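Local atomic coordinates of phiAB6 tailspike (Unidentified phage, PDB entry 5JS4), a protein that probably binds and fragments the exopolysaccharide of Acinetobacter baumannii, acting as the trimeric beta-helical tailspike of a bacteriophage. Residues A[475-480]-A[503-508]; A[490-495]-A[520-525]. One frame throughout, in Å; residues are numbered along the deposited sequence.

Interaction 1 of 2, residues A[475-480]-A[503-508]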
loop_
_atom_site.group_PDB
_atom_site.type_symbol
_atom_site.label_atom_id
_atom_site.label_comp_id
_atom_site.label_asym_id
_atom_site.label_seq_id
_atom_site.Cartn_x
_atom_site.Cartn_y
_atom_site.Cartn_z
ATOM N N LYS A 475 -4.875 13.389 21.584
ATOM C CA LYS A 475 -3.970 12.236 21.530
ATOM C C LYS A 475 -3.466 12.016 20.108
ATOM O O LYS A 475 -4.228 12.149 19.153
ATOM C CB LYS A 475 -4.678 10.957 22.002
ATOM C CG LYS A 475 -4.981 10.873 23.495
ATOM C CD LYS A 475 -3.735 10.889 24.375
ATOM C CE LYS A 475 -2.828 9.691 24.140
ATOM N NZ LYS A 475 -1.661 9.681 25.067
ATOM N N ASP A 476 -2.186 11.675 19.974
ATOM C CA ASP A 476 -1.634 11.256 18.685
ATOM C C ASP A 476 -2.119 9.846 18.363
ATOM O O ASP A 476 -2.198 8.998 19.250
ATOM C CB ASP A 476 -0.101 11.260 18.704
ATOM C CG ASP A 476 0.496 12.655 18.610
ATOM O OD1 ASP A 476 -0.044 13.502 17.867
ATOM O OD2 ASP A 476 1.530 12.893 19.264
ATOM N N TRP A 477 -2.429 9.588 17.094
ATOM C CA TRP A 477 -2.851 8.249 16.674
ATOM C C TRP A 477 -1.713 7.235 16.853
ATOM O O TRP A 477 -1.956 6.062 17.143
ATOM C CB TRP A 477 -3.349 8.266 15.221
ATOM C CG TRP A 477 -2.268 8.448 14.205
ATOM C CD1 TRP A 477 -1.765 9.627 13.742
ATOM C CD2 TRP A 477 -1.548 7.412 13.531
ATOM N NE1 TRP A 477 -0.772 9.391 12.826
ATOM C CE2 TRP A 477 -0.618 8.038 12.678
ATOM C CE3 TRP A 477 -1.593 6.014 13.574
ATOM C CZ2 TRP A 477 0.255 7.315 11.864
ATOM C CZ3 TRP A 477 -0.725 5.297 12.764
ATOM C CH2 TRP A 477 0.187 5.950 11.924
ATOM N N LEU A 478 -0.482 7.708 16.667
ATOM C CA LEU A 478 0.728 6.926 16.885
ATOM C C LEU A 478 1.624 7.711 17.829
ATOM O O LEU A 478 1.968 8.866 17.559
ATOM C CB LEU A 478 1.451 6.658 15.563
ATOM C CG LEU A 478 2.777 5.890 15.628
ATOM C CD1 LEU A 478 2.572 4.462 16.111
ATOM C CD2 LEU A 478 3.457 5.895 14.268
ATOM N N GLU A 479 2.000 7.060 18.925
ATOM C CA GLU A 479 2.734 7.671 20.020
ATOM C C GLU A 479 4.021 6.871 20.224
ATOM O O GLU A 479 3.980 5.743 20.706
ATOM C CB GLU A 479 1.837 7.622 21.258
ATOM C CG GLU A 479 2.412 8.154 22.556
ATOM C CD GLU A 479 1.397 8.100 23.694
ATOM O OE1 GLU A 479 1.784 8.374 24.844
ATOM O OE2 GLU A 479 0.209 7.778 23.449
ATOM N N VAL A 480 5.153 7.444 19.823
ATOM C CA VAL A 480 6.452 6.785 19.968
ATOM C C VAL A 480 7.271 7.581 20.978
ATOM O O VAL A 480 7.545 8.760 20.766
ATOM C CB VAL A 480 7.198 6.684 18.621
ATOM C CG1 VAL A 480 8.459 5.836 18.766
ATOM C CG2 VAL A 480 6.287 6.096 17.548
ATOM N N SER A 503 -1.703 14.029 14.749
ATOM C CA SER A 503 -0.723 13.206 14.051
ATOM C C SER A 503 0.627 13.895 13.989
ATOM O O SER A 503 0.703 15.106 13.792
ATOM C CB SER A 503 -1.195 12.910 12.628
ATOM O OG SER A 503 -0.195 12.207 11.910
ATOM N N LYS A 504 1.689 13.110 14.140
ATOM C CA LYS A 504 3.048 13.588 13.924
ATOM C C LYS A 504 3.630 13.026 12.621
ATOM O O LYS A 504 4.840 13.062 12.419
ATOM C CB LYS A 504 3.932 13.219 15.120
ATOM C CG LYS A 504 3.665 14.069 16.354
ATOM C CD LYS A 504 4.550 13.663 17.520
ATOM C CE LYS A 504 4.582 14.733 18.600
ATOM N NZ LYS A 504 3.231 15.058 19.136
ATOM N N THR A 505 2.762 12.537 11.734
ATOM C CA THR A 505 3.199 11.864 10.502
ATOM C C THR A 505 2.654 12.463 9.196
ATOM O O THR A 505 2.936 11.931 8.118
ATOM C CB THR A 505 2.817 10.368 10.535
ATOM O OG1 THR A 505 1.390 10.235 10.548
ATOM C CG2 THR A 505 3.402 9.690 11.761
ATOM N N SER A 506 1.892 13.553 9.275
ATOM C CA SER A 506 1.306 14.162 8.077
ATOM C C SER A 506 2.390 14.657 7.126
ATOM O O SER A 506 3.409 15.190 7.574
ATOM C CB SER A 506 0.409 15.347 8.436
ATOM O OG SER A 506 -0.096 15.965 7.265
ATOM N N PRO A 507 2.165 14.505 5.807
ATOM C CA PRO A 507 3.142 15.042 4.854
ATOM C C PRO A 507 3.361 16.552 4.994
ATOM O O PRO A 507 4.455 17.040 4.731
ATOM C CB PRO A 507 2.536 14.713 3.481
ATOM C CG PRO A 507 1.480 13.700 3.722
ATOM C CD PRO A 507 1.034 13.832 5.143
ATOM N N THR A 508 2.327 17.280 5.416
ATOM C CA THR A 508 2.397 18.735 5.497
ATOM C C THR A 508 2.949 19.250 6.830
ATOM O O THR A 508 3.129 20.451 7.000
ATOM C CB THR A 508 1.013 19.358 5.246
ATOM O OG1 THR A 508 0.078 18.850 6.203
ATOM C CG2 THR A 508 0.531 19.019 3.840
HETATM O O HOH W 1 1.015 16.074 17.905
HETATM O O HOH W 2 1.263 10.374 15.167
#
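The edge of the Trp477 indole lies against Ser503 and Thr505. From CB, the side chain starts with CG lodged between the backbone N and the carbonyl carbon (chi1 72°), which swings the ring over its own neighbour: CB of Leu478 sits above the ring centre. Going round the edge, Trp477 CD1 touches Ser503 CB at 3.5 Å. Next comes NE1, which donates to Ser503 OG at 3.0 Å; the acceptor lies 5° out of the ring plane, though the bond is bent (143° at the hydrogen). Further along, Trp477 CZ2 lies 3.4 Å from Thr505 OG1 and 3.9 Å from Thr505 CG2, so the threonine also meets the rim of the ring. Ser503 OG is held from its own side too, accepting from the backbone N of Thr505 in an ST turn. In this right-handed parallel beta-helix, 475-476 and 501-502 pair as parallel strands of successive coils, and 503-508 leads out of the second. Phe461 and Phe464 of strand 460-469 also meet the indole, in the buried interior. On the more exposed side, Lys504 crosses Asp476 at about a right angle, and its NZ, turned by a bend at chi4, makes a salt bridge of 2.8 Å to the syn lone pair of Asp476 OD2. OD1 of the same carboxylate is taken up by Thr502 OG1 and by a water that also accepts from Lys504 NZ. A second water joins the backbones, donating to Leu478 O at 2.9 Å and accepting from Lys504 N.

Interaction 2 of 2, residues A[490-495]-A[520-525]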
loop_
_atom_site.group_PDB
_atom_site.type_symbol
_atom_site.label_atom_id
_atom_site.label_comp_id
_atom_site.label_asym_id
_atom_site.label_seq_id
_atom_site.Cartn_x
_atom_site.Cartn_y
_atom_site.Cartn_z
ATOM N N SER A 490 6.777 3.676 6.787
ATOM C CA SER A 490 5.944 3.995 5.641
ATOM C C SER A 490 4.570 4.394 6.160
ATOM O O SER A 490 3.826 3.549 6.653
ATOM C CB SER A 490 5.813 2.779 4.726
ATOM O OG SER A 490 7.074 2.336 4.262
ATOM N N PHE A 491 4.255 5.683 6.067
ATOM C CA PHE A 491 2.945 6.203 6.440
ATOM C C PHE A 491 2.174 6.429 5.146
ATOM O O PHE A 491 2.040 7.556 4.664
ATOM C CB PHE A 491 3.090 7.502 7.233
ATOM C CG PHE A 491 4.021 7.397 8.410
ATOM C CD1 PHE A 491 3.703 6.586 9.494
ATOM C CD2 PHE A 491 5.210 8.114 8.440
ATOM C CE1 PHE A 491 4.559 6.490 10.583
ATOM C CE2 PHE A 491 6.062 8.029 9.529
ATOM C CZ PHE A 491 5.737 7.212 10.599
ATOM N N THR A 492 1.676 5.338 4.573
ATOM C CA THR A 492 1.223 5.353 3.184
ATOM C C THR A 492 -0.274 5.106 2.996
ATOM O O THR A 492 -0.711 4.721 1.916
ATOM C CB THR A 492 2.051 4.363 2.347
ATOM O OG1 THR A 492 2.007 3.066 2.953
ATOM C CG2 THR A 492 3.492 4.830 2.267
ATOM N N GLY A 493 -1.055 5.361 4.039
ATOM C CA GLY A 493 -2.506 5.449 3.913
ATOM C C GLY A 493 -2.983 6.754 4.516
ATOM O O GLY A 493 -2.273 7.381 5.305
ATOM N N TYR A 494 -4.180 7.182 4.133
ATOM C CA TYR A 494 -4.762 8.369 4.736
ATOM C C TYR A 494 -5.117 8.088 6.198
ATOM O O TYR A 494 -5.651 7.024 6.522
ATOM C CB TYR A 494 -6.002 8.833 3.969
ATOM C CG TYR A 494 -6.541 10.147 4.487
ATOM C CD1 TYR A 494 -5.894 11.345 4.205
ATOM C CD2 TYR A 494 -7.683 10.189 5.281
ATOM C CE1 TYR A 494 -6.374 12.550 4.694
ATOM C CE2 TYR A 494 -8.170 11.389 5.773
ATOM C CZ TYR A 494 -7.512 12.566 5.476
ATOM O OH TYR A 494 -7.988 13.761 5.964
ATOM N N VAL A 495 -4.800 9.038 7.074
ATOM C CA VAL A 495 -5.184 8.960 8.479
ATOM C C VAL A 495 -6.249 10.022 8.740
ATOM O O VAL A 495 -5.958 11.221 8.762
ATOM C CB VAL A 495 -3.976 9.157 9.421
ATOM C CG1 VAL A 495 -4.411 9.138 10.880
ATOM C CG2 VAL A 495 -2.929 8.082 9.174
ATOM N N VAL A 520 8.547 7.881 5.066
ATOM C CA VAL A 520 7.869 8.421 3.903
ATOM C C VAL A 520 6.388 8.505 4.249
ATOM O O VAL A 520 5.853 7.614 4.908
ATOM C CB VAL A 520 8.120 7.552 2.643
ATOM C CG1 VAL A 520 7.548 6.145 2.791
ATOM C CG2 VAL A 520 7.562 8.225 1.399
ATOM N N SER A 521 5.740 9.588 3.828
ATOM C CA SER A 521 4.316 9.775 4.056
ATOM C C SER A 521 3.656 10.057 2.713
ATOM O O SER A 521 4.060 10.976 2.004
ATOM C CB SER A 521 4.076 10.922 5.039
ATOM O OG SER A 521 2.730 10.948 5.485
ATOM N N VAL A 522 2.667 9.241 2.360
ATOM C CA VAL A 522 1.974 9.359 1.079
ATOM C C VAL A 522 0.471 9.315 1.306
ATOM O O VAL A 522 -0.053 8.335 1.828
ATOM C CB VAL A 522 2.359 8.213 0.120
ATOM C CG1 VAL A 522 1.615 8.333 -1.210
ATOM C CG2 VAL A 522 3.863 8.192 -0.106
ATOM N N SER A 523 -0.205 10.391 0.920
ATOM C CA SER A 523 -1.660 10.442 0.921
ATOM C C SER A 523 -2.093 11.599 0.040
ATOM O O SER A 523 -1.259 12.305 -0.521
ATOM C CB SER A 523 -2.202 10.644 2.338
ATOM O OG SER A 523 -2.066 11.993 2.741
ATOM N N ALA A 524 -3.399 11.815 -0.054
ATOM C CA ALA A 524 -3.919 12.962 -0.786
ATOM C C ALA A 524 -3.454 14.297 -0.197
ATOM O O ALA A 524 -3.531 15.321 -0.869
ATOM C CB ALA A 524 -5.433 12.908 -0.836
ATOM N N GLU A 525 -2.981 14.275 1.052
ATOM C CA GLU A 525 -2.444 15.467 1.719
ATOM C C GLU A 525 -1.071 15.869 1.187
ATOM O O GLU A 525 -0.652 17.011 1.352
ATOM C CB GLU A 525 -2.309 15.234 3.228
ATOM C CG GLU A 525 -3.594 14.880 3.955
ATOM C CD GLU A 525 -3.381 14.709 5.449
ATOM O OE1 GLU A 525 -2.459 13.964 5.847
ATOM O OE2 GLU A 525 -4.137 15.318 6.233
HETATM O O HOH W 3 -1.903 6.863 0.456
HETATM O O HOH W 4 -6.687 16.035 5.363
HETATM O O HOH W 5 -3.651 12.704 8.492
HETATM O O HOH W 6 -2.488 10.999 5.761
#
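Phe491 is hydrogen-bonded through both its own N and its own O to the residues flanking Ser521, its partner in the parallel pairing: its N donates to Val520 O at 2.8 Å, and its O accepts from Val522 N at 2.9 Å. Ser521 CA adds a C-H contact to the same Phe491 O at 3.2 Å. The side chains of Phe491 and Ser521 share one face of the sheet, where Ser521 OG has its partner in Thr505; Ser490 and Val520 share the other. This is the rung-to-rung ladder of a parallel beta-helix, with strand 489-491 lying between strands 460-469 and 519-523. Val522 packs on Val520 of the second subunit and Val522 of the third, and Val520 on Ser523 of the third, so strand 519-523 takes part in the subunit interface. Beyond the ladder, Thr492 CG2 rests against Val522 CG2 at 4.1 Å, and a water bridges Thr492 O and Val522 O. Tyr494, its CG anti to the backbone N (chi1 -174°), crosses Glu525 at about a right angle: CE1 at the ring edge meets Glu525 CG at 3.7 Å, with ring and carboxylate planes 74° apart. Their polar ends join through a water, 2.7 Å from Tyr494 OH and 2.8 Å from Glu525 OE2. His458 of the second subunit stacks on the tyrosine ring.

How the interactions relate
Interactions 1 and 2 join the same coils of the beta-helix at different points of the turn, with centres about 11 Å apart and segments that alternate along the chain. They meet where the 503-508 loop passes strand 519-523: Thr505 O and Ser521 OG are 2.8 Å apart, a probable hydrogen bond, while Pro507 CD packs at 3.4 Å from the same Ser521 OG. Farther on, Thr508 CG2 lies 3.4 Å from Glu525 O. One bound malonic acid is lined by Tyr487, Asn531, Ala532 and Gly533; in sequence, Tyr487 falls between 475-480 and 490-495, and the other three follow soon after 520-525.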